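Local coordinates for protein putative sulfatase yidJ (Bacteroides fragilis, PDB 2QZU) that probably hydrolyses sulfate esters as a metal-dependent member of the sulfatase family, within the wider alkaline phosphatase clan, at residues W157-P160 and E161-H164; D240-K243 and E244-K247; F329-E332 and S333-P337; P363-L366 and S367-G370; Y402-F406 and D407-T411. All blocks are in the same frame, centred on the assembly; numbering follows the deposited sequence.

Contact 1 (W157-P160 and E161-H164)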
# COMPACT_ATOMS: atom_id res chain seq x y z
N TRP A 157 18.10 -14.70 2.81
CA TRP A 157 19.51 -14.35 2.69
C TRP A 157 20.20 -15.30 1.72
O TRP A 157 19.80 -16.45 1.58
CB TRP A 157 20.17 -14.46 4.08
CG TRP A 157 21.65 -14.16 4.14
CD1 TRP A 157 22.27 -13.00 3.77
CD2 TRP A 157 22.67 -15.01 4.69
NE1 TRP A 157 23.62 -13.07 4.06
CE2 TRP A 157 23.89 -14.29 4.62
CE3 TRP A 157 22.67 -16.30 5.24
CZ2 TRP A 157 25.10 -14.82 5.08
CZ3 TRP A 157 23.88 -16.83 5.70
CH2 TRP A 157 25.07 -16.09 5.61
N CYS A 158 21.25 -14.81 1.05
CA CYS A 158 22.01 -15.66 0.14
C CYS A 158 23.38 -15.83 0.78
O CYS A 158 24.20 -14.91 0.76
CB CYS A 158 22.18 -15.00 -1.24
SG CYS A 158 23.04 -16.07 -2.44
N PRO A 159 23.63 -17.00 1.38
CA PRO A 159 24.93 -17.24 2.02
C PRO A 159 26.03 -17.24 0.95
O PRO A 159 25.76 -17.48 -0.22
CB PRO A 159 24.74 -18.61 2.68
CG PRO A 159 23.77 -19.29 1.77
CD PRO A 159 22.77 -18.20 1.45
N PRO A 160 27.28 -16.97 1.35
CA PRO A 160 28.39 -16.94 0.40
C PRO A 160 28.49 -18.12 -0.57
O PRO A 160 28.77 -17.92 -1.76
CB PRO A 160 29.62 -16.83 1.31
CG PRO A 160 29.10 -16.00 2.45
CD PRO A 160 27.75 -16.64 2.72
N GLU A 161 28.27 -19.33 -0.08
CA GLU A 161 28.37 -20.51 -0.93
C GLU A 161 27.27 -20.62 -1.98
O GLU A 161 27.32 -21.49 -2.85
CB GLU A 161 28.41 -21.79 -0.09
CG GLU A 161 27.10 -22.15 0.60
CD GLU A 161 26.93 -21.48 1.95
OE1 GLU A 161 27.63 -20.48 2.23
OE2 GLU A 161 26.07 -21.95 2.73
N ARG A 162 26.27 -19.73 -1.91
CA ARG A 162 25.19 -19.73 -2.90
C ARG A 162 25.22 -18.48 -3.78
O ARG A 162 24.26 -18.18 -4.48
CB ARG A 162 23.82 -19.84 -2.21
CG ARG A 162 23.47 -21.25 -1.72
CD ARG A 162 22.10 -21.30 -1.04
NE ARG A 162 21.02 -20.85 -1.91
CZ ARG A 162 20.48 -21.59 -2.88
NH1 ARG A 162 20.91 -22.83 -3.09
NH2 ARG A 162 19.52 -21.09 -3.64
N ARG A 163 26.34 -17.75 -3.75
CA ARG A 163 26.45 -16.52 -4.53
C ARG A 163 27.07 -16.70 -5.92
O ARG A 163 27.24 -15.74 -6.66
CB ARG A 163 27.24 -15.47 -3.74
CG ARG A 163 26.49 -15.02 -2.51
CD ARG A 163 27.26 -14.02 -1.66
NE ARG A 163 26.56 -13.80 -0.40
CZ ARG A 163 27.04 -13.09 0.62
NH1 ARG A 163 28.24 -12.52 0.54
NH2 ARG A 163 26.33 -12.98 1.73
N HIS A 164 27.41 -17.94 -6.25
CA HIS A 164 27.98 -18.26 -7.55
C HIS A 164 29.09 -17.34 -8.07
O HIS A 164 29.06 -16.91 -9.22
CB HIS A 164 26.83 -18.36 -8.57
CG HIS A 164 25.90 -19.49 -8.29
ND1 HIS A 164 26.10 -20.76 -8.78
CD2 HIS A 164 24.81 -19.57 -7.49
CE1 HIS A 164 25.18 -21.57 -8.29
NE2 HIS A 164 24.39 -20.87 -7.50
O HOH W 1 25.93 -11.24 3.87
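Arg163 reaches back along the chain and grips the carbonyl oxygen of Cys158 with two nitrogens of its guanidinium. NE stands 2.9 Å from Cys158 O and NH2 3.0 Å from the same Cys158 O, and the oxygen lies in the guanidinium plane, so one backbone acceptor in a loop takes two N-H groups side-on. The straight run of the arginine from CG to NE (chi2 177°, chi3 -171°) gives it this span. Its NH2 also shares a water with the indole of Trp157: water 1 accepts from Arg163 NH2 at 2.8 Å and from Trp157 NE1 at 3.0 Å. The guanidinium and the indole are turned almost perpendicular, 87° apart. The third nitrogen, NH1, binds Thr186 O, and Trp169 adds a cation-pi contact, so a long, flat, multiply donating side chain suits this buried place.

The backbone between them makes a short 3-10 turn at Pro160 and Glu161, in which the two prolines take part only as acceptors, through their carbonyls. Arg162 N donates to Pro159 O at 2.9 Å, and Arg163 N to Pro160 O at 3.1 Å. Pro160 N lies over one face of the guanidinium, while Cys158 SG settles 3.6 Å from Arg163 CG. Arg162 goes elsewhere: its CD runs alongside Pro159 CG at 3.8 Å, and its NH2 forms a salt bridge with Asp136.

The whole turn belongs to the loop that leads from strand 126-130 to its parallel neighbour, the outermost strand 168-172, and His164 ties it to Asp118 on helix 116-122.

Contact 2 (D240-K243 and E244-K247)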
# COMPACT_ATOMS: atom_id res chain seq x y z
N ASP A 240 9.31 12.42 -5.36
CA ASP A 240 8.38 13.40 -5.92
C ASP A 240 8.85 14.10 -7.18
O ASP A 240 8.03 14.41 -8.05
CB ASP A 240 8.04 14.45 -4.86
CG ASP A 240 7.36 13.85 -3.65
OD1 ASP A 240 6.44 13.04 -3.84
OD2 ASP A 240 7.75 14.20 -2.51
N ARG A 241 10.15 14.36 -7.30
CA ARG A 241 10.65 15.05 -8.48
C ARG A 241 10.38 14.27 -9.77
O ARG A 241 10.19 14.86 -10.83
CB ARG A 241 12.14 15.37 -8.34
CG ARG A 241 13.07 14.18 -8.08
CD ARG A 241 14.50 14.68 -7.93
NE ARG A 241 15.48 13.60 -7.79
CZ ARG A 241 15.65 12.87 -6.69
NH1 ARG A 241 14.91 13.10 -5.62
NH2 ARG A 241 16.58 11.92 -6.66
N TYR A 242 10.34 12.94 -9.68
CA TYR A 242 10.06 12.14 -10.87
C TYR A 242 8.56 12.14 -11.17
O TYR A 242 8.15 12.06 -12.33
CB TYR A 242 10.59 10.72 -10.67
CG TYR A 242 12.09 10.71 -10.46
CD1 TYR A 242 12.95 11.20 -11.44
CD2 TYR A 242 12.64 10.25 -9.27
CE1 TYR A 242 14.32 11.24 -11.24
CE2 TYR A 242 14.01 10.28 -9.05
CZ TYR A 242 14.84 10.78 -10.04
OH TYR A 242 16.20 10.80 -9.83
N LYS A 243 7.74 12.25 -10.13
CA LYS A 243 6.30 12.28 -10.31
C LYS A 243 5.88 13.60 -10.96
O LYS A 243 4.98 13.64 -11.80
CB LYS A 243 5.57 12.12 -8.97
CG LYS A 243 5.74 10.76 -8.31
CD LYS A 243 4.89 10.66 -7.04
CE LYS A 243 5.03 9.32 -6.34
NZ LYS A 243 4.16 9.23 -5.13
N GLU A 244 6.55 14.69 -10.56
CA GLU A 244 6.27 16.02 -11.09
C GLU A 244 6.36 16.07 -12.61
O GLU A 244 5.65 16.84 -13.26
CB GLU A 244 7.24 17.05 -10.51
CG GLU A 244 6.61 18.07 -9.57
CD GLU A 244 6.80 17.71 -8.11
OE1 GLU A 244 7.97 17.68 -7.65
OE2 GLU A 244 5.79 17.47 -7.41
N ILE A 245 7.25 15.26 -13.17
CA ILE A 245 7.44 15.23 -14.61
C ILE A 245 6.19 14.79 -15.37
O ILE A 245 5.99 15.19 -16.52
CB ILE A 245 8.62 14.29 -14.97
CG1 ILE A 245 9.92 14.86 -14.39
CG2 ILE A 245 8.74 14.12 -16.48
CD1 ILE A 245 11.11 13.92 -14.51
N TYR A 246 5.35 13.98 -14.73
CA TYR A 246 4.14 13.48 -15.37
C TYR A 246 2.84 14.04 -14.80
O TYR A 246 1.76 13.49 -15.05
CB TYR A 246 4.13 11.95 -15.28
CG TYR A 246 5.31 11.34 -16.00
CD1 TYR A 246 5.32 11.20 -17.38
CD2 TYR A 246 6.46 10.95 -15.29
CE1 TYR A 246 6.43 10.69 -18.06
CE2 TYR A 246 7.58 10.45 -15.95
CZ TYR A 246 7.55 10.32 -17.34
OH TYR A 246 8.65 9.85 -18.00
N LYS A 247 2.93 15.13 -14.05
CA LYS A 247 1.76 15.75 -13.44
C LYS A 247 0.74 16.21 -14.48
O LYS A 247 -0.46 16.27 -14.18
CB LYS A 247 2.17 16.94 -12.57
CG LYS A 247 2.80 18.10 -13.34
CD LYS A 247 3.07 19.28 -12.43
CE LYS A 247 3.69 20.44 -13.20
NZ LYS A 247 3.93 21.63 -12.33
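The peptide N-H of Glu244 closes a helical turn on Asp240 O, 2.9 Å away, the i to i+4 bond of an alpha helix at its C-terminal end. After it the pattern tightens to i to i+3: Tyr246 N donates to Lys243 O at 3.0 Å, and Ile245 N makes a weak bond to Tyr242 O. The chain then leaves through a type I beta turn from Glu244 to Lys247. This is the last turn of the short helix 240-244 running out into the loop before helix 251-254.

Tyr242 and Tyr246, four residues apart, are buried; their hydroxyls are held by Glu288 and by Thr284, both on helix 267-299, which makes tyrosine, apolar in its ring and polar at its end, a fitting choice. Ile245, exposed, turns its long branch toward the preceding turn. CG1 stands beside the backbone N (chi1 -64°), which brings it to 3.6 Å from Arg241 O and leaves CD1 at 4.5 Å from Tyr242 CD1.

Lys243, fully extended, passes Asn278 of helix 267-299 on its way to Glu236 O, and Arg241 forms a salt bridge with Glu202. Glu244 bends at chi2, bringing OE1 to 3.3 Å from Asp240 O, two acceptors that do not bond. Asp240 OD1 and Glu244 OE2 are 5.7 Å apart, and the salt bridge of Asp240 OD2 to Lys373 of the second subunit probably eases the like charges.

At the far end, the ring of Tyr246 presents its edge to the backbone of the preceding turn, CD2 lying 3.6 Å from Tyr242 O.

Contact 3 (F329-E332 and S333-P337)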
# COMPACT_ATOMS: atom_id res chain seq x y z
N PHE A 329 1.43 -14.85 -21.66
CA PHE A 329 1.99 -14.72 -23.00
C PHE A 329 1.78 -13.42 -23.76
O PHE A 329 2.39 -13.22 -24.81
CB PHE A 329 1.50 -15.89 -23.85
CG PHE A 329 0.04 -16.17 -23.71
CD1 PHE A 329 -0.40 -17.29 -23.01
CD2 PHE A 329 -0.90 -15.28 -24.23
CE1 PHE A 329 -1.76 -17.52 -22.82
CE2 PHE A 329 -2.26 -15.51 -24.05
CZ PHE A 329 -2.69 -16.63 -23.35
N TYR A 330 0.92 -12.54 -23.26
CA TYR A 330 0.68 -11.27 -23.94
C TYR A 330 1.95 -10.43 -24.10
O TYR A 330 2.83 -10.45 -23.23
CB TYR A 330 -0.39 -10.47 -23.19
CG TYR A 330 -1.78 -11.06 -23.30
CD1 TYR A 330 -2.39 -11.23 -24.54
CD2 TYR A 330 -2.48 -11.46 -22.16
CE1 TYR A 330 -3.67 -11.77 -24.65
CE2 TYR A 330 -3.76 -12.00 -22.26
CZ TYR A 330 -4.35 -12.15 -23.51
OH TYR A 330 -5.62 -12.69 -23.62
N GLU A 331 2.03 -9.71 -25.21
CA GLU A 331 3.18 -8.86 -25.51
C GLU A 331 3.61 -7.91 -24.38
O GLU A 331 4.80 -7.78 -24.11
CB GLU A 331 2.92 -8.03 -26.77
CG GLU A 331 2.95 -8.81 -28.07
CD GLU A 331 4.31 -9.42 -28.35
OE1 GLU A 331 4.49 -10.62 -28.07
OE2 GLU A 331 5.19 -8.68 -28.83
N GLU A 332 2.65 -7.25 -23.73
CA GLU A 332 3.00 -6.30 -22.67
C GLU A 332 3.70 -6.99 -21.50
O GLU A 332 4.39 -6.34 -20.70
CB GLU A 332 1.76 -5.56 -22.16
CG GLU A 332 0.74 -6.44 -21.45
CD GLU A 332 -0.30 -7.01 -22.39
OE1 GLU A 332 -0.05 -7.09 -23.61
OE2 GLU A 332 -1.39 -7.39 -21.90
N SER A 333 3.53 -8.30 -21.41
CA SER A 333 4.14 -9.11 -20.36
C SER A 333 5.50 -9.68 -20.80
O SER A 333 6.47 -9.63 -20.04
CB SER A 333 3.18 -10.26 -19.99
OG SER A 333 3.80 -11.20 -19.13
N MSE A 334 5.55 -10.20 -22.02
CA MSE A 334 6.78 -10.79 -22.55
C MSE A 334 7.85 -9.81 -23.03
O MSE A 334 9.04 -10.06 -22.85
CB MSE A 334 6.46 -11.75 -23.71
CG MSE A 334 5.64 -12.99 -23.33
SE MSE A 334 5.49 -14.24 -24.83
CE MSE A 334 7.30 -14.92 -24.79
N ARG A 335 7.44 -8.70 -23.65
CA ARG A 335 8.40 -7.73 -24.17
C ARG A 335 9.20 -6.99 -23.10
O ARG A 335 8.64 -6.42 -22.16
CB ARG A 335 7.69 -6.73 -25.09
CG ARG A 335 7.40 -7.30 -26.47
CD ARG A 335 8.57 -7.07 -27.42
NE ARG A 335 8.81 -5.64 -27.58
CZ ARG A 335 9.88 -4.99 -27.13
NH1 ARG A 335 9.98 -3.68 -27.32
NH2 ARG A 335 10.86 -5.64 -26.51
N ILE A 336 10.52 -7.02 -23.25
CA ILE A 336 11.43 -6.37 -22.31
C ILE A 336 12.44 -5.50 -23.04
O ILE A 336 12.71 -5.70 -24.23
CB ILE A 336 12.23 -7.40 -21.48
CG1 ILE A 336 13.01 -8.34 -22.41
CG2 ILE A 336 11.30 -8.19 -20.58
CD1 ILE A 336 14.01 -9.25 -21.69
N PRO A 337 12.99 -4.50 -22.34
CA PRO A 337 13.99 -3.64 -22.98
C PRO A 337 15.25 -4.48 -23.10
O PRO A 337 15.45 -5.43 -22.34
CB PRO A 337 14.14 -2.50 -21.99
CG PRO A 337 13.90 -3.16 -20.67
CD PRO A 337 12.70 -4.04 -20.98
O HOH W 2 6.30 -5.02 -22.27
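Tyr330 O receives two peptide N-H groups, from Met334 at 3.0 Å (Met334 N to Tyr330 O) and from Ser333 at 2.9 Å (Ser333 N to Tyr330 O). The first lies in the carbonyl plane and is nearly straight at 162°; the second comes from above that plane and is more bent. Tyr330 is the N-cap residue of the short helix 331-334, and Arg335 N donates to Glu331 O at 2.8 Å to complete the single turn. Where the chain then leaves the helix, water 2 donates to both Glu332 O and Arg335 O, joining two acceptors that could not bond to each other.

Glu331 and Arg335, one turn apart, have opposite charges but form no salt bridge with each other. Glu331 OE2 meets the aliphatic part of the arginine, 3.5 Å from Arg335 CG, and is paired with Arg417. Bends at chi2 and chi3 (-88° and -62°) curl Arg335 away, so that its guanidinium reaches Asp41 and Ala69 O.

Farther out, Met334, a selenomethionine, lays its SE 3.3 Å from Phe329 O. Phe329 CE2 in turn covers the centre of one face of the Tyr330 ring, and the Tyr330 ring also stacks with His321. Ser333, small enough for a buried place, returns its OG to Ile328 O.

Both charges thus find their partners outside the turn, which probably balances them: this single turn of helix connects strand 412-417 of the four-stranded sheet, through Glu331, with the loops of Asp41 and Ala69, through Arg335.

Contact 4 (P363-L366 and S367-G370)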
# COMPACT_ATOMS: atom_id res chain seq x y z
N PRO A 363 24.91 -17.68 -22.77
CA PRO A 363 25.85 -18.05 -23.84
C PRO A 363 26.25 -16.89 -24.75
O PRO A 363 27.40 -16.81 -25.19
CB PRO A 363 25.08 -19.14 -24.60
CG PRO A 363 23.66 -18.70 -24.46
CD PRO A 363 23.59 -18.28 -23.00
N THR A 364 25.32 -15.99 -25.03
CA THR A 364 25.59 -14.85 -25.89
C THR A 364 26.71 -13.95 -25.36
O THR A 364 27.67 -13.67 -26.08
CB THR A 364 24.31 -14.00 -26.11
OG1 THR A 364 23.30 -14.83 -26.70
CG2 THR A 364 24.59 -12.82 -27.05
N LEU A 365 26.60 -13.52 -24.10
CA LEU A 365 27.63 -12.66 -23.53
C LEU A 365 28.97 -13.38 -23.38
O LEU A 365 30.02 -12.83 -23.72
CB LEU A 365 27.17 -12.12 -22.17
CG LEU A 365 26.03 -11.10 -22.21
CD1 LEU A 365 25.50 -10.84 -20.80
CD2 LEU A 365 26.53 -9.79 -22.83
N LEU A 366 28.94 -14.61 -22.88
CA LEU A 366 30.17 -15.36 -22.69
C LEU A 366 30.95 -15.51 -24.00
O LEU A 366 32.17 -15.35 -24.01
CB LEU A 366 29.86 -16.74 -22.10
CG LEU A 366 30.36 -17.03 -20.68
CD1 LEU A 366 30.24 -15.80 -19.80
CD2 LEU A 366 29.56 -18.20 -20.10
N SER A 367 30.26 -15.83 -25.09
CA SER A 367 30.93 -15.97 -26.38
C SER A 367 31.45 -14.61 -26.85
O SER A 367 32.56 -14.51 -27.36
CB SER A 367 29.97 -16.56 -27.43
OG SER A 367 29.73 -17.94 -27.19
N MSE A 368 30.65 -13.57 -26.67
CA MSE A 368 31.06 -12.22 -27.07
C MSE A 368 32.32 -11.81 -26.30
O MSE A 368 33.17 -11.09 -26.83
CB MSE A 368 29.96 -11.20 -26.78
CG MSE A 368 28.76 -11.25 -27.71
SE MSE A 368 27.38 -10.02 -27.08
CE MSE A 368 28.26 -8.35 -27.52
N MSE A 369 32.42 -12.27 -25.06
CA MSE A 369 33.55 -11.92 -24.20
C MSE A 369 34.82 -12.73 -24.43
O MSE A 369 35.85 -12.42 -23.84
CB MSE A 369 33.12 -12.03 -22.74
CG MSE A 369 32.08 -10.99 -22.35
SE MSE A 369 31.22 -11.31 -20.67
CE MSE A 369 29.71 -10.13 -20.94
N GLY A 370 34.73 -13.75 -25.28
CA GLY A 370 35.89 -14.58 -25.57
C GLY A 370 35.95 -15.87 -24.77
O GLY A 370 37.00 -16.51 -24.70
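Leu365 and Met369 lie side by side one turn apart, pointing the same way, at the end of helix 361-368. The closest apolar meeting is tight: the terminal methyl CE of Met369, a selenomethionine, is 3.5 Å from Leu365 CB and 3.7 Å from Leu365 CD2. An extended chain beyond CG (chi2 167°, chi3 -163°) carries that methyl alongside the leucine. Met368, also a selenomethionine, is instead bent at chi3 (71°), and its SE comes 4.0 Å from Thr364 CG2. Flexible, unbranched side chains can fit such differently shaped neighbours.

The backbone bonds are those of a regular alpha helix, Ser367 N to Pro363 O at 3.0 Å and Met368 N to Thr364 O at 3.0 Å. Met369 N donates to Leu365 O at 2.8 Å. Gly370, with positive phi, then ends the helix in a Schellman motif; glycine suits it because a CB would press on the preceding carbonyl.

Polar side chains look outside the pair of segments. Thr364 OG1 bonds back to Asp360 O, one turn earlier, and reaches Leu384 N; Ser367 OG reaches Asp383 OD2. The last two bonds tie this flank to the residues just before helix 385-390.

Met368 packs on helix 385-390 on the same flank as the hydroxyls; elsewhere Leu365 and Met369 pack on strand 306-311 of the large mixed sheet, and Leu366 rests on helix 116-122.

Contact 5 (Y402-F406 and D407-T411)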
# COMPACT_ATOMS: atom_id res chain seq x y z
N TYR A 402 6.60 -20.00 -21.35
CA TYR A 402 6.38 -20.94 -20.26
C TYR A 402 5.53 -20.47 -19.09
O TYR A 402 5.51 -19.29 -18.74
CB TYR A 402 7.72 -21.34 -19.62
CG TYR A 402 8.67 -22.11 -20.48
CD1 TYR A 402 8.60 -23.50 -20.56
CD2 TYR A 402 9.64 -21.45 -21.23
CE1 TYR A 402 9.48 -24.21 -21.36
CE2 TYR A 402 10.52 -22.15 -22.04
CZ TYR A 402 10.43 -23.54 -22.11
OH TYR A 402 11.27 -24.24 -22.93
N PHE A 403 4.85 -21.44 -18.50
CA PHE A 403 4.11 -21.28 -17.26
C PHE A 403 4.11 -22.70 -16.72
O PHE A 403 3.56 -23.61 -17.34
CB PHE A 403 2.66 -20.84 -17.37
CG PHE A 403 1.97 -20.86 -16.03
CD1 PHE A 403 2.38 -20.00 -15.02
CD2 PHE A 403 1.03 -21.85 -15.73
CE1 PHE A 403 1.89 -20.13 -13.72
CE2 PHE A 403 0.53 -21.98 -14.43
CZ PHE A 403 0.96 -21.12 -13.43
N VAL A 404 4.77 -22.89 -15.58
CA VAL A 404 4.86 -24.20 -14.96
C VAL A 404 4.23 -24.14 -13.57
O VAL A 404 4.59 -23.29 -12.76
CB VAL A 404 6.34 -24.65 -14.80
CG1 VAL A 404 6.40 -26.05 -14.18
CG2 VAL A 404 7.03 -24.64 -16.15
N LYS A 405 3.28 -25.04 -13.30
CA LYS A 405 2.66 -25.06 -11.98
C LYS A 405 3.72 -25.73 -11.11
O LYS A 405 4.04 -26.90 -11.31
CB LYS A 405 1.37 -25.88 -12.01
CG LYS A 405 0.55 -25.77 -10.73
CD LYS A 405 -0.82 -26.40 -10.87
CE LYS A 405 -1.61 -26.29 -9.57
NZ LYS A 405 -2.99 -26.83 -9.72
N PHE A 406 4.26 -24.98 -10.16
CA PHE A 406 5.33 -25.49 -9.31
C PHE A 406 5.09 -26.82 -8.61
O PHE A 406 6.02 -27.61 -8.45
CB PHE A 406 5.76 -24.45 -8.27
CG PHE A 406 4.73 -24.18 -7.21
CD1 PHE A 406 3.66 -23.33 -7.46
CD2 PHE A 406 4.83 -24.79 -5.97
CE1 PHE A 406 2.71 -23.08 -6.48
CE2 PHE A 406 3.88 -24.55 -4.98
CZ PHE A 406 2.82 -23.69 -5.24
N ASP A 407 3.86 -27.07 -8.18
CA ASP A 407 3.55 -28.31 -7.48
C ASP A 407 2.94 -29.41 -8.36
O ASP A 407 2.50 -30.45 -7.85
CB ASP A 407 2.64 -28.02 -6.28
CG ASP A 407 1.34 -27.34 -6.66
OD1 ASP A 407 1.26 -26.79 -7.78
OD2 ASP A 407 0.41 -27.33 -5.83
N ASN A 408 2.92 -29.19 -9.67
CA ASN A 408 2.39 -30.18 -10.62
C ASN A 408 2.81 -29.79 -12.02
O ASN A 408 2.09 -29.07 -12.72
CB ASN A 408 0.86 -30.25 -10.54
CG ASN A 408 0.27 -31.26 -11.52
OD1 ASN A 408 1.00 -32.00 -12.18
ND2 ASN A 408 -1.06 -31.30 -11.61
N HIS A 409 3.98 -30.26 -12.45
CA HIS A 409 4.48 -29.92 -13.77
C HIS A 409 3.60 -30.37 -14.94
O HIS A 409 3.79 -29.91 -16.06
CB HIS A 409 5.90 -30.47 -13.95
CG HIS A 409 6.92 -29.84 -13.05
ND1 HIS A 409 8.26 -30.17 -13.09
CD2 HIS A 409 6.79 -28.91 -12.07
CE1 HIS A 409 8.91 -29.47 -12.17
NE2 HIS A 409 8.04 -28.70 -11.54
N ALA A 410 2.64 -31.26 -14.68
CA ALA A 410 1.76 -31.73 -15.74
C ALA A 410 0.68 -30.70 -16.07
O ALA A 410 -0.16 -30.92 -16.94
CB ALA A 410 1.11 -33.06 -15.34
N THR A 411 0.71 -29.58 -15.36
CA THR A 411 -0.27 -28.51 -15.58
C THR A 411 0.48 -27.23 -15.91
O THR A 411 1.48 -26.91 -15.28
CB THR A 411 -1.14 -28.28 -14.33
OG1 THR A 411 -1.95 -29.44 -14.10
CG2 THR A 411 -2.06 -27.07 -14.52
O HOH W 3 -3.58 -29.19 -11.96
O HOH W 4 -2.51 -29.84 -9.54
O HOH W 5 8.63 -27.20 -9.38
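Lys405 swings its CG away from its own N (chi1 -171°) and stays extended beyond it, running alongside Thr411, its CD 3.9 Å from Thr411 CG2. This is the beta hairpin connection between antiparallel strands 399-404 and 412-417, built from two type I turns, Lys405 to Asn408 and Asn408 to Thr411. Asn408 N closes the first on Lys405 O at 3.0 Å, and Lys405 N bonds to Thr411 O at the base. Asn408 OD1 accepts from Ala410 N in an Asx turn, a role for which asparagine is well suited, while its ND2 binds Asp429 and water 4, shared with Lys405 NZ.

Phe406 and Asp407 both set CG between N and carbonyl carbon, which stacks the carboxylate over the ring with their planes 13° apart; Asp407 CB adds a CH-pi contact, 4.2 Å from the ring centroid. Tyr105 meets the same phenyl, and Gln20 of the second subunit packs on it. Asp407 OD1 touches the lysine's methylenes, 3.2 Å from Lys405 CG, but does not reach its ammonium.

His409 sets CD2 3.6 Å from Val404 CG1, and water 5 lies 2.7 Å from His409 NE2 while donating to Phe406 O.

In the fold
The five contacts follow one another along the chain without interleaving, each a local turn. Contacts 1 to 4 belong to the sulfatase-family part of the chain: contact 1 lies in the loop before edge strand 168-172, contact 2 packs on helix 267-299, contact 3 comes just before strand 338-341, and contact 4 rests against strand 306-311. Contact 5 joins two strands of the C-terminal four-stranded sheet. Contacts 3 and 5 come closest, nearest atoms about 6 Å apart, and contact 3 also reaches that sheet through Glu331 and Arg417. Contacts 2 and 4 lie on opposite sides of the chain's centre, centres 39 Å apart. Contacts 2 and 5, centres 41 Å apart, both touch the second subunit, so the dimer interface engages distant parts of the chain.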